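Local coordinates for protein 2,3-dihydroxybenzoate-AMP ligase (Mycobacterium smegmatis, PDB 5KEI) that belongs to the AMP-binding enzymes of the ANL superfamily, with a large N-terminal part and a small C-terminal domain, at residues A63-D68 with G273-F278; V248-L253 with V277-P282; A286-I291 with K307-A312; L301-A306 with G329-A334; K321-L326 with A344-L349. One frame throughout, in Å; residues are numbered along the deposited sequence.

Contact 1. Residues A63-D68 with G273-F278; sequences AVIDAD and GATTVF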
# COMPACT_ATOMS: atom_id res chain seq x y z
N ALA A 63 11.67 -21.96 -4.32
CA ALA A 63 11.34 -20.67 -3.73
C ALA A 63 10.20 -19.99 -4.49
O ALA A 63 9.23 -19.56 -3.89
CB ALA A 63 12.57 -19.76 -3.69
N VAL A 64 10.34 -19.92 -5.81
CA VAL A 64 9.38 -19.22 -6.64
C VAL A 64 9.07 -20.05 -7.90
O VAL A 64 9.94 -20.76 -8.39
CB VAL A 64 9.90 -17.83 -7.03
CG1 VAL A 64 9.96 -16.91 -5.79
CG2 VAL A 64 11.28 -17.94 -7.66
N ILE A 65 7.83 -19.99 -8.38
CA ILE A 65 7.42 -20.70 -9.59
C ILE A 65 6.58 -19.79 -10.48
O ILE A 65 5.79 -19.01 -9.97
CB ILE A 65 6.59 -21.98 -9.30
CG1 ILE A 65 7.23 -22.84 -8.21
CG2 ILE A 65 6.40 -22.80 -10.55
CD1 ILE A 65 6.57 -24.21 -8.07
N ASP A 66 6.77 -19.87 -11.80
CA ASP A 66 5.80 -19.31 -12.74
C ASP A 66 5.65 -20.29 -13.89
O ASP A 66 6.20 -21.39 -13.84
CB ASP A 66 6.18 -17.89 -13.23
CG ASP A 66 7.54 -17.83 -13.95
OD1 ASP A 66 7.93 -18.79 -14.64
OD2 ASP A 66 8.22 -16.78 -13.83
N ALA A 67 4.90 -19.89 -14.91
CA ALA A 67 4.53 -20.76 -16.02
C ALA A 67 5.72 -21.46 -16.66
O ALA A 67 5.65 -22.65 -16.99
CB ALA A 67 3.78 -19.95 -17.07
N ASP A 68 6.82 -20.74 -16.83
CA ASP A 68 7.95 -21.28 -17.58
C ASP A 68 9.21 -21.54 -16.76
O ASP A 68 10.08 -22.29 -17.19
CB ASP A 68 8.26 -20.34 -18.75
CG ASP A 68 7.08 -20.19 -19.69
OD1 ASP A 68 6.26 -21.14 -19.78
OD2 ASP A 68 6.97 -19.13 -20.34
N GLY A 273 10.33 -20.74 4.29
CA GLY A 273 10.81 -21.67 3.28
C GLY A 273 9.71 -22.36 2.48
O GLY A 273 9.91 -23.46 1.96
N ALA A 274 8.56 -21.70 2.37
CA ALA A 274 7.46 -22.18 1.54
C ALA A 274 7.65 -21.82 0.07
O ALA A 274 8.47 -20.98 -0.28
CB ALA A 274 6.14 -21.63 2.05
N THR A 275 6.87 -22.46 -0.80
CA THR A 275 6.92 -22.17 -2.23
C THR A 275 5.92 -21.07 -2.60
O THR A 275 4.79 -21.04 -2.09
CB THR A 275 6.62 -23.44 -3.07
OG1 THR A 275 7.49 -24.51 -2.65
CG2 THR A 275 6.81 -23.17 -4.57
N THR A 276 6.32 -20.17 -3.48
CA THR A 276 5.42 -19.15 -4.01
C THR A 276 5.24 -19.34 -5.51
O THR A 276 6.22 -19.49 -6.25
CB THR A 276 5.94 -17.73 -3.70
OG1 THR A 276 5.83 -17.48 -2.29
CG2 THR A 276 5.15 -16.69 -4.46
N VAL A 277 3.99 -19.32 -5.96
CA VAL A 277 3.64 -19.47 -7.37
C VAL A 277 3.00 -18.21 -7.94
O VAL A 277 1.96 -17.79 -7.46
CB VAL A 277 2.63 -20.62 -7.59
CG1 VAL A 277 2.24 -20.67 -9.04
CG2 VAL A 277 3.21 -21.96 -7.10
N PHE A 278 3.62 -17.61 -8.96
CA PHE A 278 3.07 -16.43 -9.63
C PHE A 278 2.14 -16.83 -10.78
O PHE A 278 2.40 -17.81 -11.48
CB PHE A 278 4.19 -15.54 -10.19
CG PHE A 278 5.07 -14.93 -9.13
CD1 PHE A 278 6.07 -15.67 -8.54
CD2 PHE A 278 4.89 -13.62 -8.73
CE1 PHE A 278 6.87 -15.12 -7.56
CE2 PHE A 278 5.69 -13.06 -7.75
CZ PHE A 278 6.68 -13.81 -7.17
O HOH W 1 8.56 -18.33 -1.56
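Ile65 and Phe278 bury the most surface where residues 63-68 run beside residues 273-278, and both take part through side chain and backbone. The two strands are parallel, their axes 25° apart. Ile65 gives its N-H to Thr276 O at 2.7 Å, and its own O receives the N-H of Phe278 at 2.8 Å, a straighter bond at 165°. A third bond, Thr276 N to Ala63 O, spans 3.0 Å. Beyond the backbone, the isoleucine's longer branch lies anti to the carbonyl carbon (chi1 -48°), which carries it across the neighbouring strand: Ile65 CD1 rests 3.7 Å from Thr275 CG2, while Ile65 CB meets Val277 CG2 at 4.0 Å. Beta-branched residues suit this face, since their broad side chains fit an extended backbone.

On the other face the Phe278 ring turns an edge to its neighbour, with Val64 CG1 4.0 Å from Phe278 CE1 and close to the ring plane. Leu266 and Leu76 from two helices also pack on Val64, so an apolar residue fits. At the start of the pairing, one water donates to Ala63 O and Ala274 O and accepts from Thr276 OG1, tying the strand ends together. Asp66 accepts from Asp68 N at 3.1 Å through OD1, an Asx turn, and the same oxygen takes the N-H of His69. On its other edge strand 62-65 pairs antiparallel with strand 70-72, where Ala63 and Val64 opposite His71 make a classic beta bulge. The two segments form a parallel strand pair toward one margin of a mixed nine-stranded sheet of the AMP-binding domain.

Contact 2. Residues V248-L253 with V277-P282; sequences VYLVAL and VFTTDP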
# COMPACT_ATOMS: atom_id res chain seq x y z
N VAL A 248 2.20 -23.84 -0.27
CA VAL A 248 2.43 -23.33 -1.62
C VAL A 248 1.47 -22.16 -1.85
O VAL A 248 0.27 -22.37 -2.02
CB VAL A 248 2.22 -24.43 -2.69
CG1 VAL A 248 2.55 -23.92 -4.06
CG2 VAL A 248 3.07 -25.67 -2.34
N TYR A 249 2.00 -20.94 -1.81
CA TYR A 249 1.17 -19.73 -1.90
C TYR A 249 1.05 -19.23 -3.34
O TYR A 249 2.04 -19.10 -4.05
CB TYR A 249 1.73 -18.64 -0.98
CG TYR A 249 1.03 -17.30 -1.08
CD1 TYR A 249 -0.16 -17.07 -0.41
CD2 TYR A 249 1.59 -16.26 -1.83
CE1 TYR A 249 -0.80 -15.82 -0.50
CE2 TYR A 249 0.95 -15.02 -1.93
CZ TYR A 249 -0.24 -14.81 -1.27
OH TYR A 249 -0.86 -13.59 -1.35
N LEU A 250 -0.18 -18.97 -3.77
CA LEU A 250 -0.41 -18.53 -5.14
C LEU A 250 -0.63 -17.03 -5.16
O LEU A 250 -1.56 -16.52 -4.54
CB LEU A 250 -1.60 -19.25 -5.75
CG LEU A 250 -2.10 -18.77 -7.11
CD1 LEU A 250 -1.21 -19.28 -8.24
CD2 LEU A 250 -3.55 -19.19 -7.32
N VAL A 251 0.25 -16.32 -5.86
CA VAL A 251 0.15 -14.87 -6.02
C VAL A 251 -0.81 -14.58 -7.16
O VAL A 251 -0.44 -14.64 -8.33
CB VAL A 251 1.53 -14.25 -6.30
CG1 VAL A 251 1.41 -12.73 -6.53
CG2 VAL A 251 2.48 -14.55 -5.14
N ALA A 252 -2.04 -14.26 -6.81
CA ALA A 252 -3.08 -14.04 -7.81
C ALA A 252 -3.33 -12.54 -8.02
O ALA A 252 -3.70 -12.11 -9.12
CB ALA A 252 -4.37 -14.75 -7.40
N LEU A 253 -3.13 -11.76 -6.97
CA LEU A 253 -3.21 -10.31 -7.04
C LEU A 253 -1.88 -9.74 -7.58
O LEU A 253 -0.89 -10.45 -7.63
CB LEU A 253 -3.54 -9.75 -5.66
CG LEU A 253 -4.90 -10.25 -5.16
CD1 LEU A 253 -5.00 -10.13 -3.63
CD2 LEU A 253 -6.02 -9.48 -5.87
N VAL A 277 3.99 -19.32 -5.96
CA VAL A 277 3.64 -19.47 -7.37
C VAL A 277 3.00 -18.21 -7.94
O VAL A 277 1.96 -17.79 -7.46
CB VAL A 277 2.63 -20.62 -7.59
CG1 VAL A 277 2.24 -20.67 -9.04
CG2 VAL A 277 3.21 -21.96 -7.10
N PHE A 278 3.62 -17.61 -8.96
CA PHE A 278 3.07 -16.43 -9.63
C PHE A 278 2.14 -16.83 -10.78
O PHE A 278 2.40 -17.81 -11.48
CB PHE A 278 4.19 -15.54 -10.19
CG PHE A 278 5.07 -14.93 -9.13
CD1 PHE A 278 6.07 -15.67 -8.54
CD2 PHE A 278 4.89 -13.62 -8.73
CE1 PHE A 278 6.87 -15.12 -7.56
CE2 PHE A 278 5.69 -13.06 -7.75
CZ PHE A 278 6.68 -13.81 -7.17
N THR A 279 1.05 -16.09 -10.97
CA THR A 279 0.18 -16.32 -12.12
C THR A 279 -0.28 -15.01 -12.74
O THR A 279 -0.49 -14.01 -12.05
CB THR A 279 -1.10 -17.16 -11.78
OG1 THR A 279 -1.91 -17.27 -12.96
CG2 THR A 279 -1.93 -16.53 -10.64
N THR A 280 -0.45 -15.06 -14.05
CA THR A 280 -0.83 -13.92 -14.86
C THR A 280 -2.34 -13.89 -14.99
O THR A 280 -2.96 -12.86 -15.28
CB THR A 280 -0.16 -14.03 -16.26
OG1 THR A 280 1.26 -13.92 -16.11
CG2 THR A 280 -0.66 -12.96 -17.21
N ASP A 281 -2.94 -15.05 -14.75
CA ASP A 281 -4.36 -15.22 -14.96
C ASP A 281 -5.02 -15.87 -13.75
O ASP A 281 -5.02 -17.10 -13.60
CB ASP A 281 -4.59 -16.06 -16.22
CG ASP A 281 -6.02 -15.98 -16.72
OD1 ASP A 281 -6.84 -15.25 -16.11
OD2 ASP A 281 -6.30 -16.64 -17.74
N PRO A 282 -5.62 -15.04 -12.88
CA PRO A 282 -6.34 -15.47 -11.69
C PRO A 282 -7.82 -15.80 -11.98
O PRO A 282 -8.60 -15.97 -11.05
CB PRO A 282 -6.22 -14.25 -10.79
CG PRO A 282 -6.38 -13.14 -11.74
CD PRO A 282 -5.71 -13.58 -13.04
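Val277 sits between two side chains of the adjoining strand, one for each of its methyl groups. Its CG2 meets Val248 CG1 at 3.7 Å, the two side chains approaching at a slant, and its CG1 meets Leu250 CD1 at 3.8 Å. The leucine reaches this place because CG lies anti to the backbone N (chi1 172°) and the chain then bends, bringing CD1 over the next strand. There it also touches Thr279 CG2 at 3.7 Å. On the opposite face of the sheet, Val251 lies over one face of the Phe278 ring, its CB 4.2 Å from Phe278 CD2.

Two backbone bonds fix the register that brings these side chains together. Val277 N points almost straight at Tyr249 O (2.7 Å, 175°), and Val277 O accepts from Val251 N at 2.8 Å. Such alternation belongs to neighbouring parallel strands, here joined through helices 258-262 and 265-271 in the mixed nine-stranded sheet of this AMP-binding fold; on its far edge strand 248-251 pairs with strand 298-301.

Past the strand ends the pairing fades: Thr279 N reaches Val251 O only in a weak bond. Thr279 nevertheless remains engaged through its methyl, CG2, which lies 3.3 Å from Val251 O. Its hydroxyl is turned anti to the backbone N and accepts the N-H of Asp281 in an ST turn, a role suited to a threonine, whose two branches can serve two purposes. The turn brings Pro282 back to the first segment, where its CB packs against Ala252 CB, a residue small enough to admit the ring.

Contact 3. Residues A286-I291 with K307-A312; sequences AAFAAI and KLWAQA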
# COMPACT_ATOMS: atom_id res chain seq x y z
N ALA A 286 -7.95 -21.02 -15.20
CA ALA A 286 -6.50 -20.98 -15.12
C ALA A 286 -6.00 -21.17 -13.69
O ALA A 286 -5.01 -21.87 -13.46
CB ALA A 286 -5.98 -19.67 -15.69
N ALA A 287 -6.69 -20.56 -12.72
CA ALA A 287 -6.26 -20.67 -11.33
C ALA A 287 -6.49 -22.09 -10.78
O ALA A 287 -5.59 -22.65 -10.16
CB ALA A 287 -6.98 -19.65 -10.48
N PHE A 288 -7.67 -22.67 -11.01
CA PHE A 288 -7.94 -24.06 -10.61
C PHE A 288 -6.90 -25.02 -11.20
O PHE A 288 -6.54 -26.02 -10.58
CB PHE A 288 -9.34 -24.51 -11.05
CG PHE A 288 -10.47 -23.77 -10.39
CD1 PHE A 288 -10.26 -22.99 -9.26
CD2 PHE A 288 -11.75 -23.85 -10.91
CE1 PHE A 288 -11.31 -22.30 -8.66
CE2 PHE A 288 -12.80 -23.17 -10.32
CZ PHE A 288 -12.58 -22.40 -9.18
N ALA A 289 -6.45 -24.69 -12.41
CA ALA A 289 -5.42 -25.46 -13.09
C ALA A 289 -4.08 -25.36 -12.37
O ALA A 289 -3.44 -26.39 -12.13
CB ALA A 289 -5.28 -24.99 -14.52
N ALA A 290 -3.68 -24.13 -12.04
CA ALA A 290 -2.43 -23.86 -11.32
C ALA A 290 -2.40 -24.49 -9.92
O ALA A 290 -1.37 -25.01 -9.49
CB ALA A 290 -2.22 -22.35 -11.21
N ILE A 291 -3.54 -24.43 -9.22
CA ILE A 291 -3.67 -24.99 -7.89
C ILE A 291 -3.49 -26.50 -7.90
O ILE A 291 -2.80 -27.05 -7.03
CB ILE A 291 -5.04 -24.69 -7.25
CG1 ILE A 291 -5.25 -23.19 -7.11
CG2 ILE A 291 -5.16 -25.36 -5.87
CD1 ILE A 291 -6.54 -22.84 -6.41
N LYS A 307 -15.81 -14.54 -5.09
CA LYS A 307 -17.18 -14.91 -5.41
C LYS A 307 -17.26 -15.57 -6.79
O LYS A 307 -17.96 -16.56 -6.97
CB LYS A 307 -18.11 -13.69 -5.33
CG LYS A 307 -19.54 -13.98 -5.76
CD LYS A 307 -20.56 -12.98 -5.21
CE LYS A 307 -20.33 -11.55 -5.67
NZ LYS A 307 -21.38 -10.60 -5.12
N LEU A 308 -16.54 -15.00 -7.75
CA LEU A 308 -16.46 -15.57 -9.09
C LEU A 308 -15.91 -17.01 -9.07
O LEU A 308 -16.49 -17.88 -9.70
CB LEU A 308 -15.62 -14.67 -10.00
CG LEU A 308 -15.48 -15.09 -11.46
CD1 LEU A 308 -16.81 -15.00 -12.18
CD2 LEU A 308 -14.40 -14.28 -12.20
N TRP A 309 -14.83 -17.26 -8.32
CA TRP A 309 -14.27 -18.62 -8.21
C TRP A 309 -15.25 -19.61 -7.62
O TRP A 309 -15.29 -20.76 -8.03
CB TRP A 309 -13.03 -18.68 -7.32
CG TRP A 309 -11.77 -18.14 -7.89
CD1 TRP A 309 -11.63 -17.27 -8.93
CD2 TRP A 309 -10.45 -18.41 -7.42
NE1 TRP A 309 -10.31 -17.00 -9.14
CE2 TRP A 309 -9.56 -17.69 -8.22
CE3 TRP A 309 -9.93 -19.21 -6.38
CZ2 TRP A 309 -8.17 -17.72 -8.04
CZ3 TRP A 309 -8.57 -19.26 -6.20
CH2 TRP A 309 -7.70 -18.52 -7.03
N ALA A 310 -15.98 -19.16 -6.61
CA ALA A 310 -16.93 -20.00 -5.89
C ALA A 310 -18.05 -20.49 -6.82
O ALA A 310 -18.37 -21.67 -6.87
CB ALA A 310 -17.52 -19.24 -4.70
N GLN A 311 -18.63 -19.57 -7.59
CA GLN A 311 -19.68 -19.94 -8.51
C GLN A 311 -19.09 -20.50 -9.80
O GLN A 311 -19.74 -20.53 -10.83
CB GLN A 311 -20.60 -18.74 -8.80
CG GLN A 311 -19.94 -17.59 -9.51
CD GLN A 311 -20.80 -16.35 -9.53
OE1 GLN A 311 -21.61 -16.12 -8.62
NE2 GLN A 311 -20.64 -15.54 -10.57
N ALA A 312 -17.83 -20.94 -9.73
CA ALA A 312 -17.19 -21.62 -10.85
C ALA A 312 -17.11 -23.10 -10.53
O ALA A 312 -16.95 -23.93 -11.41
CB ALA A 312 -15.80 -21.06 -11.11
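Trp309 of helix 303-310 receives residues of helix 284-294 against its indole, in a helix-to-helix packing on one side of the mixed sheet of the AMP-binding domain. Phe288 makes an edge-to-face, T-shaped pair with it: the edge of the phenyl ring is directed at the face of the five-membered ring, the planes lying at 76° and the centroids 5.6 Å apart. Phe288 CE1 stands above the indole toward its rim. Ala287 comes closer, with CB 3.3 Å from Trp309 CZ2; the small methyl lets the helix come close to the indole. One turn further on, Ile291 CD1 adds a looser apolar touch at 4.1 Å from Trp309 CZ3.

The phenyl ring also extends to the end of the second helix. Ala312 CB lies 3.8 Å from Phe288 CE2, in the turn that follows the helix. At the phenyl edge, Phe288 CZ approaches Trp309 O to 3.4 Å, near the plane of the ring. Both aromatic side chains leave their helices with CG anti to the carbonyl carbon (chi1 -65° in Phe288), and they slide past each other in opposite directions.

In the next shell, Leu301 and Thr299 of the central strand 298-301 lie against the indole, and Pro284 packs on it from the helix carrying Phe288. The one polar atom of this buried side chain is satisfied, and its rotation limited, by the bond that Trp309 NE1 donates to Pro282 O.

Contact 4. Residues L301-A306 with G329-A334; sequences LVPALA and GGAKLA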
# COMPACT_ATOMS: atom_id res chain seq x y z
N LEU A 301 -7.25 -13.23 -2.42
CA LEU A 301 -8.13 -12.68 -3.45
C LEU A 301 -8.90 -11.48 -2.91
O LEU A 301 -8.84 -11.16 -1.73
CB LEU A 301 -9.13 -13.73 -3.96
CG LEU A 301 -8.62 -15.08 -4.48
CD1 LEU A 301 -9.77 -16.01 -4.76
CD2 LEU A 301 -7.78 -14.87 -5.73
N VAL A 302 -9.65 -10.85 -3.80
CA VAL A 302 -10.51 -9.74 -3.44
C VAL A 302 -11.93 -10.34 -3.48
O VAL A 302 -12.10 -11.40 -4.08
CB VAL A 302 -10.28 -8.55 -4.42
CG1 VAL A 302 -11.15 -8.65 -5.69
CG2 VAL A 302 -10.44 -7.22 -3.74
N PRO A 303 -12.91 -9.72 -2.80
CA PRO A 303 -14.24 -10.35 -2.75
C PRO A 303 -14.90 -10.63 -4.11
O PRO A 303 -15.50 -11.70 -4.27
CB PRO A 303 -15.07 -9.34 -1.97
CG PRO A 303 -14.08 -8.70 -1.05
CD PRO A 303 -12.81 -8.60 -1.85
N ALA A 304 -14.82 -9.70 -5.06
CA ALA A 304 -15.37 -9.94 -6.40
C ALA A 304 -14.80 -11.22 -7.02
O ALA A 304 -15.53 -11.99 -7.62
CB ALA A 304 -15.08 -8.73 -7.34
N LEU A 305 -13.50 -11.44 -6.85
CA LEU A 305 -12.85 -12.58 -7.47
C LEU A 305 -13.08 -13.87 -6.70
O LEU A 305 -13.18 -14.95 -7.28
CB LEU A 305 -11.35 -12.32 -7.62
CG LEU A 305 -10.64 -13.33 -8.52
CD1 LEU A 305 -11.38 -13.54 -9.82
CD2 LEU A 305 -9.20 -12.91 -8.78
N ALA A 306 -13.16 -13.76 -5.37
CA ALA A 306 -13.47 -14.92 -4.55
C ALA A 306 -14.86 -15.45 -4.89
O ALA A 306 -15.07 -16.67 -4.99
CB ALA A 306 -13.37 -14.56 -3.07
N GLY A 329 -9.51 -9.90 1.03
CA GLY A 329 -9.30 -8.54 1.50
C GLY A 329 -9.41 -7.58 0.34
O GLY A 329 -9.73 -7.98 -0.76
N GLY A 330 -9.15 -6.30 0.59
CA GLY A 330 -9.17 -5.32 -0.47
C GLY A 330 -10.48 -4.57 -0.62
O GLY A 330 -10.55 -3.58 -1.35
N ALA A 331 -11.51 -5.05 0.07
CA ALA A 331 -12.86 -4.47 0.07
C ALA A 331 -13.68 -5.39 0.95
O ALA A 331 -13.22 -6.49 1.24
CB ALA A 331 -13.44 -4.38 -1.34
N LYS A 332 -14.87 -5.00 1.37
CA LYS A 332 -15.58 -5.81 2.37
C LYS A 332 -16.28 -7.03 1.79
O LYS A 332 -17.11 -6.93 0.91
CB LYS A 332 -16.58 -4.97 3.16
CG LYS A 332 -17.26 -5.74 4.32
CD LYS A 332 -18.46 -4.98 4.87
CE LYS A 332 -18.96 -5.58 6.16
NZ LYS A 332 -19.08 -7.05 5.99
N LEU A 333 -15.95 -8.21 2.30
CA LEU A 333 -16.68 -9.41 1.93
C LEU A 333 -18.02 -9.42 2.66
O LEU A 333 -18.06 -9.47 3.89
CB LEU A 333 -15.88 -10.66 2.25
CG LEU A 333 -16.48 -11.97 1.76
CD1 LEU A 333 -16.63 -11.93 0.26
CD2 LEU A 333 -15.60 -13.14 2.18
N ALA A 334 -19.11 -9.34 1.90
CA ALA A 334 -20.44 -9.45 2.47
C ALA A 334 -20.63 -10.86 3.05
O ALA A 334 -20.12 -11.83 2.49
CB ALA A 334 -21.51 -9.14 1.40
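Gly329 meets the end of strand 298-301 where two neighbouring parallel strands of the mixed sheet give way to loops and then helices, the strand-to-helix junctions of an alpha/beta fold. Its N-H bonds to Leu301 O at 3.1 Å, so a backbone bond of the strand pairing carries on to Gly329, just past strand 325-328. Gly329 O then turns to residues 301-306: Val302 CA-H points at it at 3.3 Å and 165°, and Pro303 CD is equally near. Val302 CG2 lies beside the same oxygen.

Gly330 follows with a positive phi of 95°, a conformation in which a CB would be jammed against the preceding carbonyl oxygen and would also collide with Val302 CG2. Glycine therefore suits both the turn and its neighbour. At Ala331 the chain swings past the proline, whose CG stands 3.3 Å from Ala331 O; the small alanine CB lies 4.3 Å from Pro303 CD. The CB of Lys332 points away, and its backbone skirts the proline ring.

Leu333 comes back inward. Its CG is anti to the backbone N (chi1 -173°), which sends the branch toward Pro303, while Val328, Leu349 and Ala338 surround it as well. Ala334 ends the walk at the N-cap position of helix 335-344. Across the contact, Val302 is at the N-cap position of helix 303-310, and Pro303 fits the first turn, where it needs no N-H. The leucine closes on this ring with CD1 3.8 Å from Pro303 CB.

Contact 5. Residues K321-L326 with A344-L349; sequences KTLRLL and ALTPGL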
# COMPACT_ATOMS: atom_id res chain seq x y z
N LYS A 321 -9.31 -31.35 -0.89
CA LYS A 321 -8.46 -30.74 -1.90
C LYS A 321 -7.19 -30.27 -1.20
O LYS A 321 -6.87 -30.75 -0.10
CB LYS A 321 -9.15 -29.58 -2.65
CG LYS A 321 -10.71 -29.46 -2.56
CD LYS A 321 -11.49 -30.79 -2.75
CE LYS A 321 -11.61 -31.24 -4.19
NZ LYS A 321 -12.55 -32.40 -4.30
N THR A 322 -6.46 -29.35 -1.80
CA THR A 322 -5.17 -28.97 -1.25
C THR A 322 -5.22 -27.60 -0.57
O THR A 322 -4.49 -27.35 0.38
CB THR A 322 -4.07 -28.98 -2.34
OG1 THR A 322 -2.84 -28.49 -1.79
CG2 THR A 322 -4.48 -28.15 -3.55
N LEU A 323 -6.10 -26.73 -1.06
CA LEU A 323 -6.28 -25.39 -0.51
C LEU A 323 -6.74 -25.46 0.97
O LEU A 323 -7.55 -26.30 1.34
CB LEU A 323 -7.26 -24.60 -1.38
CG LEU A 323 -7.32 -23.07 -1.25
CD1 LEU A 323 -6.06 -22.40 -1.76
CD2 LEU A 323 -8.53 -22.52 -1.97
N ARG A 324 -6.20 -24.59 1.80
CA ARG A 324 -6.49 -24.62 3.23
C ARG A 324 -6.66 -23.21 3.78
O ARG A 324 -7.25 -23.02 4.84
CB ARG A 324 -5.38 -25.32 3.99
CG ARG A 324 -4.08 -24.56 4.01
CD ARG A 324 -3.52 -24.52 5.40
NE ARG A 324 -2.26 -23.79 5.52
CZ ARG A 324 -2.04 -22.80 6.38
NH1 ARG A 324 -3.01 -22.39 7.19
NH2 ARG A 324 -0.84 -22.22 6.42
N LEU A 325 -6.12 -22.24 3.06
CA LEU A 325 -6.21 -20.84 3.45
C LEU A 325 -6.55 -20.00 2.24
O LEU A 325 -5.73 -19.84 1.33
CB LEU A 325 -4.91 -20.35 4.10
CG LEU A 325 -4.85 -18.86 4.48
CD1 LEU A 325 -5.81 -18.51 5.60
CD2 LEU A 325 -3.45 -18.46 4.86
N LEU A 326 -7.77 -19.47 2.23
CA LEU A 326 -8.18 -18.46 1.27
C LEU A 326 -8.39 -17.14 1.99
O LEU A 326 -9.38 -16.96 2.70
CB LEU A 326 -9.45 -18.88 0.55
CG LEU A 326 -10.00 -17.85 -0.45
CD1 LEU A 326 -8.96 -17.56 -1.48
CD2 LEU A 326 -11.24 -18.38 -1.11
N ALA A 344 -18.42 -23.43 -1.00
CA ALA A 344 -18.11 -23.82 -2.37
C ALA A 344 -16.61 -23.90 -2.65
O ALA A 344 -16.21 -24.57 -3.60
CB ALA A 344 -18.77 -22.85 -3.33
N LEU A 345 -15.79 -23.24 -1.84
CA LEU A 345 -14.34 -23.21 -2.09
C LEU A 345 -13.50 -23.88 -1.01
O LEU A 345 -12.72 -24.78 -1.31
CB LEU A 345 -13.85 -21.76 -2.25
CG LEU A 345 -14.20 -21.01 -3.53
CD1 LEU A 345 -13.50 -19.64 -3.52
CD2 LEU A 345 -13.79 -21.82 -4.75
N THR A 346 -13.65 -23.42 0.23
CA THR A 346 -12.87 -23.90 1.36
C THR A 346 -13.39 -23.25 2.64
O THR A 346 -13.65 -22.04 2.67
CB THR A 346 -11.33 -23.60 1.22
OG1 THR A 346 -10.66 -23.98 2.43
CG2 THR A 346 -11.06 -22.12 0.94
N PRO A 347 -13.55 -24.05 3.72
CA PRO A 347 -13.96 -23.48 5.00
C PRO A 347 -12.85 -22.58 5.55
O PRO A 347 -13.11 -21.76 6.44
CB PRO A 347 -14.17 -24.71 5.89
CG PRO A 347 -13.32 -25.76 5.29
CD PRO A 347 -13.32 -25.51 3.81
N GLY A 348 -11.65 -22.75 5.00
CA GLY A 348 -10.45 -22.06 5.46
C GLY A 348 -10.36 -20.61 4.98
O GLY A 348 -9.29 -20.16 4.60
N LEU A 349 -11.48 -19.91 5.02
CA LEU A 349 -11.55 -18.50 4.70
C LEU A 349 -10.86 -17.71 5.80
O LEU A 349 -11.00 -18.03 6.98
CB LEU A 349 -13.01 -18.05 4.56
CG LEU A 349 -13.33 -16.55 4.68
CD1 LEU A 349 -12.84 -15.79 3.44
CD2 LEU A 349 -14.84 -16.31 4.93
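Leu326 and Leu349 face each other as a parallel bridge, fixed by the N-H of Leu326 to Gly348 O at 2.9 Å. CA-H...O contacts continue the pairing: Gly348 CA is 3.4 Å from Arg324 O, and Leu349 CA is 3.3 Å from Leu326 O. Gly348, with no side chain, lets its CA come this close to Arg324 O.

Leu326 carries most of the apolar packing. CG lies anti to the backbone N (chi1 178°), which turns CD2 toward Leu345 CD1, 3.5 Å away, the two side chains passing at a slant. Its CB meets the methyl of Thr346, CG2, at 3.6 Å. The same methyl receives Leu323 CD2 at 3.9 Å, the side chains crossing at about a right angle. Thr346 thus offers its carbon branch to the leucines, while OG1, anti to the backbone N, accepts from Gly348 N at 3.0 Å and closes an ST turn.

The CB of Arg324 points away from this packing; Arg324 NE forms a salt bridge with Asp247, and NH2 donates to Cys241 O. Trp309 and Ala310 of helix 303-310 lie against Leu345, and Val341 of helix 335-344 against Leu326. Since helix 335-344 joins the two strands, the contact closes a right-handed beta-alpha-beta crossover, the unit from which the parallel part of this sheet in the AMP-binding domain is built.

In the fold
Contacts 1 and 2 are the buried ones; they share strand 275-278, which pairs with strand 62-65 in the first and strand 248-251 in the second, and are held chiefly by backbone bonds. Contact 5 continues the same sheet with a single bridge and is only partly buried. Contacts 3 and 4, also partly buried, both use helix 303-310, but contact 3 is aromatic and apolar between helices, whereas contact 4 joins glycine-containing loop to helix start. Pro282 O, bonded to Trp309 NE1, links contact 2 to contact 3. Leu301 of contact 4 touches Trp309 and Leu326, thereby connecting contacts 3 and 5.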